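Local coordinates for protein glycosyl hydrolase, BNR repeat (Ralstonia eutropha, PDB 3B7F) that probably acts as a hydrolase, a BNR-repeat glycosyl hydrolase candidate built as a seven-bladed beta-propeller, at residues Lys178-Leu183 and Gly195-Gly200; Val114-Trp119 and Gly134-Gly139; Gly231-Cys236 and Gln250-Ile255. All coordinates share one frame; numbering follows the deposited sequence.

How the contacts relate
Contacts 2, 1 and 3 follow one another along the chain and belong to three successive blades of the seven-bladed propeller. Each joins the start of a blade's first strand to the end of its second, in hairpins 116-122/131-136, 178-184/192-197 and 234-239/246-251. Contact 1 lies between the others, its centre about 10 Å from that of each, while contacts 2 and 3 are about 18 Å apart between centres and do not touch. Backbone hydrogen bonds join neighbouring blades: Met179 N lies 3.0 Å from Thr135 O, and Gly199 N 2.8 Å from His232 O. The three hairpin ends thus form one continuous, mostly buried arc of the propeller.

Contact 1. Residues Lys178-Leu183 and Gly195-Gly200; sequences KMHSIL and GMSSGG
The imidazole of His180 lies with one face over Gly195, whose O sits 3.7 Å above the ring plane and over its centre, while both ring nitrogens are used at the edge. Ring and glycine belong to the hairpin of the first two strands of a propeller blade, antiparallel and paired through Lys178-Ser197, Met179-Met196 and His180-Gly195. NE2 donates to Ser197 OG at 2.8 Å, almost in the ring plane though bent (139°), and makes a weak bond to Pro234 O of the next blade as well; on the far side ND1 is hydrogen-bonded to Ser181 OG. With its CG between the backbone N and the carbonyl carbon (chi1 59°), the histidine swings its ring across to the neighbouring strand, and the two serines fix its rotation. Two reciprocal pairs of backbone bonds hold the strands, among them Ser197 N to Lys178 O and His180 N to Gly195 O, both nearly straight at 172°. Ser197 OG is gripped further by Asp233 OD1 and Arg343 NH1, which ties this blade to the next and to a loop far along the chain. Past Ser197 the chain passes a cis peptide and folds back in a classic beta bulge, Gly199 and Gly200 both facing Met196. On the opposite face of the sheet from His180, the two selenomethionines meet each other and Phe156 of helix 154-157; Met179 CE stops 4.3 Å from Met196 SE.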
ATOM      1  N   LYS A 178      11.483  -4.412  -3.490  1.00 32.07           N
ATOM      2  CA  LYS A 178      10.560  -3.500  -4.167  1.00 32.72           C
ATOM      3  C   LYS A 178      10.455  -2.137  -3.525  1.00 30.73           C
ATOM      4  O   LYS A 178      10.761  -1.962  -2.346  1.00 29.40           O
ATOM      5  CB  LYS A 178       9.162  -4.131  -4.168  1.00 34.08           C
ATOM      6  CG  LYS A 178       8.583  -4.266  -2.760  1.00 31.63           C
ATOM      7  CD  LYS A 178       7.483  -5.277  -2.659  1.00 38.80           C
ATOM      8  CE  LYS A 178       7.943  -6.694  -2.710  1.00 47.35           C
ATOM      9  NZ  LYS A 178       6.950  -7.549  -2.004  1.00 49.24           N
HETATM   10  N   MSE A 179       9.957  -1.212  -4.335  1.00 28.13           N
HETATM   11  CA  MSE A 179       9.712   0.156  -3.979  1.00 29.11           C
HETATM   12  C   MSE A 179       8.210   0.233  -3.731  1.00 29.87           C
HETATM   13  O   MSE A 179       7.409  -0.238  -4.548  1.00 28.40           O
HETATM   14  CB  MSE A 179      10.128   1.029  -5.160  1.00 28.61           C
HETATM   15  CG  MSE A 179       9.643   2.469  -5.216  1.00 41.59           C
HETATM   16 SE   MSE A 179      10.738   3.800  -4.473  0.75 47.08          SE
HETATM   17  CE  MSE A 179      12.380   3.589  -5.467  1.00 52.07           C
ATOM     18  N   HIS A 180       7.811   0.844  -2.628  1.00 28.71           N
ATOM     19  CA  HIS A 180       6.405   0.939  -2.301  1.00 27.10           C
ATOM     20  C   HIS A 180       6.159   2.225  -1.538  1.00 28.27           C
ATOM     21  O   HIS A 180       7.055   3.057  -1.438  1.00 27.99           O
ATOM     22  CB  HIS A 180       5.999  -0.320  -1.509  1.00 28.80           C
ATOM     23  CG  HIS A 180       6.769  -0.529  -0.244  1.00 24.67           C
ATOM     24  ND1 HIS A 180       6.521   0.190   0.908  1.00 22.73           N
ATOM     25  CD2 HIS A 180       7.748  -1.410   0.067  1.00 26.07           C
ATOM     26  CE1 HIS A 180       7.347  -0.212   1.859  1.00 29.75           C
ATOM     27  NE2 HIS A 180       8.093  -1.194   1.382  1.00 24.43           N
ATOM     28  N   SER A 181       4.935   2.389  -1.038  1.00 29.47           N
ATOM     29  CA  SER A 181       4.554   3.497  -0.193  1.00 28.88           C
ATOM     30  C   SER A 181       5.039   4.866  -0.681  1.00 28.78           C
ATOM     31  O   SER A 181       5.648   5.622   0.076  1.00 28.24           O
ATOM     32  CB  SER A 181       5.061   3.214   1.225  1.00 30.50           C
ATOM     33  OG  SER A 181       4.581   1.975   1.680  1.00 26.10           O
ATOM     34  N   ILE A 182       4.759   5.151  -1.956  1.00 27.71           N
ATOM     35  CA  ILE A 182       5.097   6.413  -2.578  1.00 27.71           C
ATOM     36  C   ILE A 182       3.975   7.379  -2.173  1.00 28.24           C
ATOM     37  O   ILE A 182       2.788   7.193  -2.493  1.00 29.33           O
ATOM     38  CB  ILE A 182       5.272   6.312  -4.103  1.00 25.48           C
ATOM     39  CG1 ILE A 182       6.394   5.334  -4.451  1.00 29.79           C
ATOM     40  CG2 ILE A 182       5.607   7.696  -4.704  1.00 25.37           C
ATOM     41  CD1 ILE A 182       6.411   4.917  -5.932  1.00 28.52           C
ATOM     42  N   LEU A 183       4.378   8.409  -1.450  1.00 29.14           N
ATOM     43  CA  LEU A 183       3.489   9.378  -0.863  1.00 26.50           C
ATOM     44  C   LEU A 183       3.824  10.777  -1.377  1.00 28.84           C
ATOM     45  O   LEU A 183       4.969  11.179  -1.287  1.00 29.94           O
ATOM     46  CB  LEU A 183       3.701   9.322   0.649  1.00 27.62           C
ATOM     47  CG  LEU A 183       3.121   8.227   1.562  1.00 28.20           C
ATOM     48  CD1 LEU A 183       2.859   6.901   0.898  1.00 28.63           C
ATOM     49  CD2 LEU A 183       3.977   8.123   2.857  1.00 22.28           C
ATOM     50  N   GLY A 195       9.061   4.097   0.324  1.00 27.51           N
ATOM     51  CA  GLY A 195       9.405   2.977   1.204  1.00 26.92           C
ATOM     52  C   GLY A 195      10.077   1.927   0.348  1.00 27.00           C
ATOM     53  O   GLY A 195       9.727   1.733  -0.810  1.00 24.33           O
HETATM   54  N   MSE A 196      11.073   1.268   0.899  1.00 27.79           N
HETATM   55  CA  MSE A 196      11.752   0.245   0.163  1.00 30.43           C
HETATM   56  C   MSE A 196      11.967  -0.970   1.030  1.00 28.36           C
HETATM   57  O   MSE A 196      12.418  -0.858   2.160  1.00 26.05           O
HETATM   58  CB  MSE A 196      13.094   0.757  -0.311  1.00 31.82           C
HETATM   59  CG  MSE A 196      13.000   1.993  -1.090  1.00 34.17           C
HETATM   60 SE   MSE A 196      14.587   2.204  -2.103  0.75 34.42          SE
HETATM   61  CE  MSE A 196      15.909   1.902  -0.823  1.00 22.12           C
ATOM     62  N   SER A 197      11.651  -2.123   0.453  1.00 28.35           N
ATOM     63  CA  SER A 197      11.828  -3.400   1.077  1.00 28.15           C
ATOM     64  C   SER A 197      12.942  -4.113   0.297  1.00 29.05           C
ATOM     65  O   SER A 197      12.673  -4.630  -0.765  1.00 31.70           O
ATOM     66  CB  SER A 197      10.524  -4.176   1.080  1.00 26.47           C
ATOM     67  OG  SER A 197       9.597  -3.520   1.942  1.00 25.12           O
ATOM     68  N   SER A 198      14.196  -4.095   0.751  1.00 31.00           N
ATOM     69  CA  SER A 198      14.693  -3.394   1.962  1.00 32.32           C
ATOM     70  C   SER A 198      15.310  -2.060   1.583  1.00 30.10           C
ATOM     71  O   SER A 198      15.498  -1.760   0.393  1.00 31.99           O
ATOM     72  CB  SER A 198      15.695  -4.263   2.712  1.00 34.06           C
ATOM     73  OG  SER A 198      16.749  -4.632   1.863  1.00 37.60           O
ATOM     74  N   GLY A 199      15.566  -1.246   2.606  1.00 27.77           N
ATOM     75  CA  GLY A 199      16.168   0.078   2.453  1.00 24.98           C
ATOM     76  C   GLY A 199      15.673   1.067   3.481  1.00 25.18           C
ATOM     77  O   GLY A 199      16.468   1.787   4.065  1.00 27.79           O
ATOM     78  N   GLY A 200      14.356   1.143   3.667  1.00 24.11           N
ATOM     79  CA  GLY A 200      13.757   2.057   4.609  1.00 23.99           C
ATOM     80  C   GLY A 200      12.834   3.064   3.973  1.00 22.91           C
ATOM     81  O   GLY A 200      12.435   2.918   2.800  1.00 22.80           O
TER

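Contact 2. Residues Val114-Trp119 and Gly134-Gly139; sequences VDHVFW and GTSPQG
Ser136 presses its CB against one face of the His116 ring, 3.3 Å above the plane and offset toward the rim, with CE1 its nearest ring atom. At this tight end the imidazole is held flat from its edge, since ND1 donates to the anti lone pair of Asp115 OD2 (2.7 Å, 164°), and His58 stacks on the ring. The hydroxyl of Ser136 turns to another partner, Pro177 O, just ahead of the next blade. On the other face of the hairpin, Val114 CG1 meets Thr135 CG2 at 3.8 Å, the two side chains crossing at about a right angle. Within this propeller blade the first two strands pair antiparallel, with two classic bulges, and the one at Phe118-Trp119 shifts the register by one residue. Asp115 N and His116 N share Ser136 O, at 2.7 and 3.2 Å, and Phe118 N and Trp119 N share Gly134 O, all but the last donor lying in the carbonyl plane. After Ser136 a cis peptide leads into Pro137, whose O takes the hydroxyl of Thr135. Toward the other end the side-chain packing thins out. Phe118 and Trp119, each with CG anti to the backbone N (chi1 -177° and -170°), place their rings against His180 of strand 178-184. The partly exposed Trp119 is held across the hairpin by backbone bonds both ways, Gly134 N to Trp119 O being 2.8 Å long.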
ATOM      1  N   VAL A 114      13.514  -4.004 -14.928  1.00 36.49           N
ATOM      2  CA  VAL A 114      12.253  -3.928 -14.189  1.00 34.64           C
ATOM      3  C   VAL A 114      11.562  -5.296 -14.263  1.00 33.58           C
ATOM      4  O   VAL A 114      11.277  -5.790 -15.358  1.00 30.52           O
ATOM      5  CB  VAL A 114      11.321  -2.785 -14.727  1.00 32.97           C
ATOM      6  CG1 VAL A 114       9.896  -2.886 -14.158  1.00 28.94           C
ATOM      7  CG2 VAL A 114      11.933  -1.383 -14.441  1.00 26.99           C
ATOM      8  N   ASP A 115      11.353  -5.923 -13.097  1.00 32.71           N
ATOM      9  CA  ASP A 115      10.648  -7.190 -13.030  1.00 34.27           C
ATOM     10  C   ASP A 115       9.153  -6.916 -13.071  1.00 34.17           C
ATOM     11  O   ASP A 115       8.444  -7.529 -13.853  1.00 34.41           O
ATOM     12  CB  ASP A 115      10.983  -7.993 -11.783  1.00 34.76           C
ATOM     13  CG  ASP A 115      10.332  -9.358 -11.806  1.00 37.58           C
ATOM     14  OD1 ASP A 115      10.799 -10.242 -12.549  1.00 42.83           O
ATOM     15  OD2 ASP A 115       9.336  -9.541 -11.093  1.00 41.08           O
ATOM     16  N   HIS A 116       8.681  -6.011 -12.210  1.00 35.27           N
ATOM     17  CA  HIS A 116       7.278  -5.601 -12.226  1.00 32.69           C
ATOM     18  C   HIS A 116       7.069  -4.237 -11.588  1.00 31.16           C
ATOM     19  O   HIS A 116       7.868  -3.794 -10.771  1.00 30.81           O
ATOM     20  CB  HIS A 116       6.376  -6.672 -11.568  1.00 35.66           C
ATOM     21  CG  HIS A 116       6.690  -6.970 -10.134  1.00 30.14           C
ATOM     22  ND1 HIS A 116       7.586  -7.943  -9.754  1.00 34.75           N
ATOM     23  CD2 HIS A 116       6.187  -6.459  -8.990  1.00 29.45           C
ATOM     24  CE1 HIS A 116       7.649  -7.992  -8.436  1.00 40.28           C
ATOM     25  NE2 HIS A 116       6.811  -7.095  -7.948  1.00 34.97           N
ATOM     26  N   VAL A 117       6.005  -3.561 -12.020  1.00 31.87           N
ATOM     27  CA  VAL A 117       5.567  -2.314 -11.416  1.00 28.94           C
ATOM     28  C   VAL A 117       4.771  -2.792 -10.223  1.00 27.81           C
ATOM     29  O   VAL A 117       3.789  -3.527 -10.377  1.00 28.97           O
ATOM     30  CB  VAL A 117       4.704  -1.475 -12.346  1.00 29.82           C
ATOM     31  CG1 VAL A 117       4.246  -0.176 -11.637  1.00 26.67           C
ATOM     32  CG2 VAL A 117       5.472  -1.170 -13.630  1.00 29.09           C
ATOM     33  N   PHE A 118       5.191  -2.396  -9.032  1.00 27.08           N
ATOM     34  CA  PHE A 118       4.562  -2.861  -7.806  1.00 27.16           C
ATOM     35  C   PHE A 118       3.505  -1.912  -7.228  1.00 29.16           C
ATOM     36  O   PHE A 118       2.468  -2.363  -6.751  1.00 29.36           O
ATOM     37  CB  PHE A 118       5.645  -3.101  -6.758  1.00 28.30           C
ATOM     38  CG  PHE A 118       5.118  -3.645  -5.478  1.00 28.22           C
ATOM     39  CD1 PHE A 118       4.756  -4.972  -5.394  1.00 29.69           C
ATOM     40  CD2 PHE A 118       4.988  -2.848  -4.360  1.00 26.47           C
ATOM     41  CE1 PHE A 118       4.246  -5.494  -4.216  1.00 26.20           C
ATOM     42  CE2 PHE A 118       4.470  -3.368  -3.177  1.00 30.15           C
ATOM     43  CZ  PHE A 118       4.099  -4.679  -3.109  1.00 28.00           C
ATOM     44  N   TRP A 119       3.779  -0.611  -7.276  1.00 29.20           N
ATOM     45  CA  TRP A 119       2.949   0.404  -6.636  1.00 28.68           C
ATOM     46  C   TRP A 119       2.717   1.601  -7.523  1.00 26.86           C
ATOM     47  O   TRP A 119       3.644   2.057  -8.141  1.00 24.50           O
ATOM     48  CB  TRP A 119       3.722   0.898  -5.423  1.00 28.31           C
ATOM     49  CG  TRP A 119       2.963   1.755  -4.497  1.00 25.88           C
ATOM     50  CD1 TRP A 119       2.635   3.070  -4.643  1.00 22.64           C
ATOM     51  CD2 TRP A 119       2.492   1.360  -3.217  1.00 29.38           C
ATOM     52  NE1 TRP A 119       1.944   3.506  -3.535  1.00 27.42           N
ATOM     53  CE2 TRP A 119       1.862   2.477  -2.637  1.00 26.50           C
ATOM     54  CE3 TRP A 119       2.542   0.164  -2.503  1.00 27.62           C
ATOM     55  CZ2 TRP A 119       1.281   2.432  -1.387  1.00 26.84           C
ATOM     56  CZ3 TRP A 119       1.992   0.131  -1.247  1.00 32.18           C
ATOM     57  CH2 TRP A 119       1.360   1.259  -0.702  1.00 29.48           C
ATOM     58  N   GLY A 134       6.338   2.677  -8.462  1.00 27.31           N
ATOM     59  CA  GLY A 134       7.400   1.981  -7.744  1.00 28.80           C
ATOM     60  C   GLY A 134       7.523   0.577  -8.324  1.00 27.87           C
ATOM     61  O   GLY A 134       6.513  -0.092  -8.510  1.00 26.29           O
ATOM     62  N   THR A 135       8.759   0.141  -8.583  1.00 28.45           N
ATOM     63  CA  THR A 135       9.058  -1.150  -9.202  1.00 28.40           C
ATOM     64  C   THR A 135       9.812  -2.152  -8.319  1.00 27.65           C
ATOM     65  O   THR A 135      10.277  -1.815  -7.237  1.00 27.46           O
ATOM     66  CB  THR A 135       9.947  -0.959 -10.501  1.00 29.47           C
ATOM     67  OG1 THR A 135      11.193  -0.331 -10.152  1.00 30.37           O
ATOM     68  CG2 THR A 135       9.220  -0.132 -11.588  1.00 28.39           C
ATOM     69  N   SER A 136       9.903  -3.387  -8.830  1.00 28.73           N
ATOM     70  CA  SER A 136      10.762  -4.441  -8.322  1.00 30.55           C
ATOM     71  C   SER A 136      11.740  -4.759  -9.484  1.00 30.10           C
ATOM     72  O   SER A 136      11.277  -5.066 -10.572  1.00 30.41           O
ATOM     73  CB  SER A 136       9.998  -5.702  -7.962  1.00 31.42           C
ATOM     74  OG  SER A 136      10.896  -6.741  -7.575  1.00 30.18           O
ATOM     75  N   PRO A 137      13.073  -4.616  -9.288  1.00 30.00           N
ATOM     76  CA  PRO A 137      13.794  -4.136  -8.100  1.00 28.62           C
ATOM     77  C   PRO A 137      13.536  -2.638  -7.878  1.00 28.38           C
ATOM     78  O   PRO A 137      12.901  -2.000  -8.713  1.00 27.93           O
ATOM     79  CB  PRO A 137      15.250  -4.463  -8.412  1.00 27.31           C
ATOM     80  CG  PRO A 137      15.339  -4.422  -9.890  1.00 31.04           C
ATOM     81  CD  PRO A 137      14.012  -4.961 -10.372  1.00 30.70           C
ATOM     82  N   GLN A 138      14.031  -2.091  -6.772  1.00 29.26           N
ATOM     83  CA  GLN A 138      13.669  -0.727  -6.359  1.00 28.27           C
ATOM     84  C   GLN A 138      13.960   0.299  -7.437  1.00 30.64           C
ATOM     85  O   GLN A 138      15.062   0.384  -7.940  1.00 33.17           O
ATOM     86  CB  GLN A 138      14.336  -0.308  -5.019  1.00 31.16           C
ATOM     87  CG  GLN A 138      14.067  -1.174  -3.734  1.00 31.52           C
ATOM     88  CD  GLN A 138      15.045  -2.313  -3.550  1.00 32.91           C
ATOM     89  OE1 GLN A 138      15.413  -2.983  -4.525  1.00 30.62           O
ATOM     90  NE2 GLN A 138      15.463  -2.562  -2.288  1.00 25.55           N
ATOM     91  N   GLY A 139      12.941   1.057  -7.818  1.00 31.63           N
ATOM     92  CA  GLY A 139      13.073   2.094  -8.837  1.00 29.67           C
ATOM     93  C   GLY A 139      11.842   2.951  -8.748  1.00 29.21           C
ATOM     94  O   GLY A 139      10.771   2.427  -8.415  1.00 26.86           O
TER

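Contact 3. Residues Gly231-Cys236 and Gln250-Ile255; sequences GHDPHC and QNHCGI. With EDO (1,2-ethanediol), chain R.
Two histidines and a carboxylate converge across this contact: His235 NE2 and His252 ND1 are hydrogen-bonded at 3.2 Å, and the same NE2 makes a weak bond to Asp233 OD2. The imidazoles meet rim to rim with planes at 82°, and both Asp233 OD2 and His252 ND1 sit in the plane of the His235 ring. His252 reaches the cluster because its CG is anti to the backbone N (chi1 -157°). One face of His235 is laid over the peptide between Asn251 and His252, the N of His252 standing 3.6 Å above the ring centre. Gly280 O binds the ND1 of His235, while Trp304 NE1 bonds OD2 of Asp233 and Ser197 OG bonds OD1. In the fold this is the hairpin of a blade's first two strands, carrying a classic bulge in which His235 N and Cys236 N both bond to Gln250 O. At its end a type I turn runs from Asn251 to Gly254, and Asn251 OD1 takes Cys253 N at 2.9 Å in an Asx turn. That oxygen also accepts from a water that itself accepts from Asp233 N, and the water so bridges the turn to the residue that precedes the first strand. Farther out, His232 NE2 donates to O1 of an ethanediol molecule, most likely a crystallisation additive, at 2.8 Å and 168°.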
ATOM      1  N   GLY A 231      18.560   0.523   5.570  1.00 25.33           N
ATOM      2  CA  GLY A 231      18.603  -0.929   5.444  1.00 24.81           C
ATOM      3  C   GLY A 231      17.327  -1.585   5.964  1.00 24.29           C
ATOM      4  O   GLY A 231      17.122  -2.796   5.793  1.00 24.47           O
ATOM      5  N   HIS A 232      16.457  -0.767   6.548  1.00 25.47           N
ATOM      6  CA  HIS A 232      15.194  -1.172   7.209  1.00 26.37           C
ATOM      7  C   HIS A 232      14.171  -1.777   6.253  1.00 27.96           C
ATOM      8  O   HIS A 232      14.277  -1.610   5.038  1.00 27.80           O
ATOM      9  CB  HIS A 232      14.573   0.050   7.893  1.00 26.53           C
ATOM     10  CG  HIS A 232      15.482   0.712   8.890  1.00 29.78           C
ATOM     11  ND1 HIS A 232      16.551   1.498   8.513  1.00 29.20           N
ATOM     12  CD2 HIS A 232      15.503   0.676  10.245  1.00 33.35           C
ATOM     13  CE1 HIS A 232      17.189   1.917   9.587  1.00 27.95           C
ATOM     14  NE2 HIS A 232      16.577   1.429  10.653  1.00 35.96           N
ATOM     15  N   ASP A 233      13.175  -2.474   6.805  1.00 27.45           N
ATOM     16  CA  ASP A 233      12.140  -3.129   5.993  1.00 26.71           C
ATOM     17  C   ASP A 233      10.710  -2.662   6.341  1.00 27.56           C
ATOM     18  O   ASP A 233       9.931  -3.400   6.966  1.00 26.59           O
ATOM     19  CB  ASP A 233      12.273  -4.666   6.083  1.00 28.43           C
ATOM     20  CG  ASP A 233      11.350  -5.409   5.113  1.00 25.63           C
ATOM     21  OD1 ASP A 233      10.889  -4.810   4.117  1.00 28.14           O
ATOM     22  OD2 ASP A 233      11.076  -6.615   5.351  1.00 34.77           O
ATOM     23  N   PRO A 234      10.367  -1.408   5.950  1.00 27.59           N
ATOM     24  CA  PRO A 234       8.992  -0.980   6.073  1.00 27.09           C
ATOM     25  C   PRO A 234       8.175  -1.774   5.093  1.00 25.34           C
ATOM     26  O   PRO A 234       8.683  -2.090   4.007  1.00 24.06           O
ATOM     27  CB  PRO A 234       9.021   0.478   5.622  1.00 26.59           C
ATOM     28  CG  PRO A 234      10.187   0.580   4.728  1.00 26.42           C
ATOM     29  CD  PRO A 234      11.200  -0.324   5.405  1.00 26.30           C
ATOM     30  N   HIS A 235       6.953  -2.126   5.500  1.00 24.08           N
ATOM     31  CA  HIS A 235       6.012  -2.841   4.646  1.00 26.34           C
ATOM     32  C   HIS A 235       4.975  -1.915   4.001  1.00 26.29           C
ATOM     33  O   HIS A 235       4.676  -2.037   2.832  1.00 24.89           O
ATOM     34  CB  HIS A 235       5.301  -3.968   5.406  1.00 25.82           C
ATOM     35  CG  HIS A 235       6.207  -5.096   5.802  1.00 26.90           C
ATOM     36  ND1 HIS A 235       5.860  -6.028   6.753  1.00 27.48           N
ATOM     37  CD2 HIS A 235       7.462  -5.416   5.402  1.00 23.07           C
ATOM     38  CE1 HIS A 235       6.850  -6.891   6.904  1.00 25.81           C
ATOM     39  NE2 HIS A 235       7.829  -6.547   6.091  1.00 25.53           N
ATOM     40  N   CYS A 236       4.414  -1.010   4.786  1.00 27.30           N
ATOM     41  CA  CYS A 236       3.402  -0.115   4.304  1.00 26.15           C
ATOM     42  C   CYS A 236       3.511   1.160   5.097  1.00 26.01           C
ATOM     43  O   CYS A 236       3.549   1.090   6.310  1.00 25.32           O
ATOM     44  CB  CYS A 236       2.038  -0.763   4.501  1.00 26.87           C
ATOM     45  SG  CYS A 236       0.698   0.121   3.669  1.00 27.40           S
ATOM     46  N   GLN A 250       3.595   0.101   9.041  1.00 23.92           N
ATOM     47  CA  GLN A 250       3.693  -1.291   9.454  1.00 21.97           C
ATOM     48  C   GLN A 250       5.054  -1.689   8.892  1.00 22.55           C
ATOM     49  O   GLN A 250       5.284  -1.596   7.698  1.00 22.43           O
ATOM     50  CB  GLN A 250       2.598  -2.175   8.855  1.00 21.89           C
ATOM     51  CG  GLN A 250       2.770  -3.637   9.178  1.00 21.91           C
ATOM     52  CD  GLN A 250       2.671  -4.004  10.668  1.00 23.36           C
ATOM     53  OE1 GLN A 250       1.573  -4.255  11.171  1.00 24.99           O
ATOM     54  NE2 GLN A 250       3.823  -4.138  11.345  1.00 21.04           N
ATOM     55  N   ASN A 251       5.958  -2.092   9.775  1.00 25.82           N
ATOM     56  CA  ASN A 251       7.313  -2.476   9.439  1.00 25.98           C
ATOM     57  C   ASN A 251       7.466  -3.954   9.784  1.00 26.43           C
ATOM     58  O   ASN A 251       6.680  -4.526  10.568  1.00 23.68           O
ATOM     59  CB  ASN A 251       8.270  -1.586  10.266  1.00 26.49           C
ATOM     60  CG  ASN A 251       9.742  -1.632   9.822  1.00 26.64           C
ATOM     61  OD1 ASN A 251      10.478  -2.528  10.220  1.00 24.67           O
ATOM     62  ND2 ASN A 251      10.197  -0.587   9.109  1.00 23.13           N
ATOM     63  N   HIS A 252       8.494  -4.566   9.208  1.00 27.15           N
ATOM     64  CA  HIS A 252       8.882  -5.938   9.598  1.00 28.05           C
ATOM     65  C   HIS A 252       9.204  -6.014  11.114  1.00 25.32           C
ATOM     66  O   HIS A 252       9.094  -7.078  11.719  1.00 23.36           O
ATOM     67  CB  HIS A 252      10.100  -6.397   8.791  1.00 26.28           C
ATOM     68  CG  HIS A 252      10.227  -7.875   8.690  1.00 27.17           C
ATOM     69  ND1 HIS A 252       9.821  -8.569   7.572  1.00 32.30           N
ATOM     70  CD2 HIS A 252      10.679  -8.797   9.570  1.00 36.40           C
ATOM     71  CE1 HIS A 252      10.035  -9.855   7.762  1.00 35.84           C
ATOM     72  NE2 HIS A 252      10.547 -10.023   8.967  1.00 30.67           N
ATOM     73  N   CYS A 253       9.611  -4.867  11.687  1.00 26.70           N
ATOM     74  CA  CYS A 253       9.965  -4.709  13.096  1.00 26.59           C
ATOM     75  C   CYS A 253       9.044  -3.758  13.852  1.00 26.63           C
ATOM     76  O   CYS A 253       9.495  -2.992  14.686  1.00 26.76           O
ATOM     77  CB  CYS A 253      11.435  -4.274  13.223  1.00 27.36           C
ATOM     78  SG  CYS A 253      12.545  -5.430  12.359  1.00 31.06           S
ATOM     79  N   GLY A 254       7.753  -3.806  13.541  1.00 24.96           N
ATOM     80  CA  GLY A 254       6.757  -3.129  14.329  1.00 24.85           C
ATOM     81  C   GLY A 254       5.870  -2.120  13.659  1.00 24.54           C
ATOM     82  O   GLY A 254       6.032  -1.830  12.470  1.00 25.33           O
ATOM     83  N   ILE A 255       4.906  -1.641  14.448  1.00 23.39           N
ATOM     84  CA  ILE A 255       3.980  -0.590  14.043  1.00 25.41           C
ATOM     85  C   ILE A 255       4.570   0.678  14.640  1.00 26.20           C
ATOM     86  O   ILE A 255       4.888   0.698  15.834  1.00 28.28           O
ATOM     87  CB  ILE A 255       2.542  -0.774  14.556  1.00 25.01           C
ATOM     88  CG1 ILE A 255       1.982  -2.158  14.168  1.00 24.08           C
ATOM     89  CG2 ILE A 255       1.655   0.379  14.023  1.00 22.42           C
ATOM     90  CD1 ILE A 255       0.729  -2.582  14.996  1.00 18.73           C
TER
HETATM   91  C1  EDO R 410      16.931   3.200  13.965  1.00 55.63           C
HETATM   92  O1  EDO R 410      17.555   2.148  13.195  1.00 51.28           O
HETATM   93  C2  EDO R 410      17.839   4.398  14.182  1.00 63.92           C
HETATM   94  O2  EDO R 410      17.404   5.105  15.351  1.00 68.67           O
HETATM   95  O   HOH W   1      13.075  -2.387   9.643  1.00 25.75           O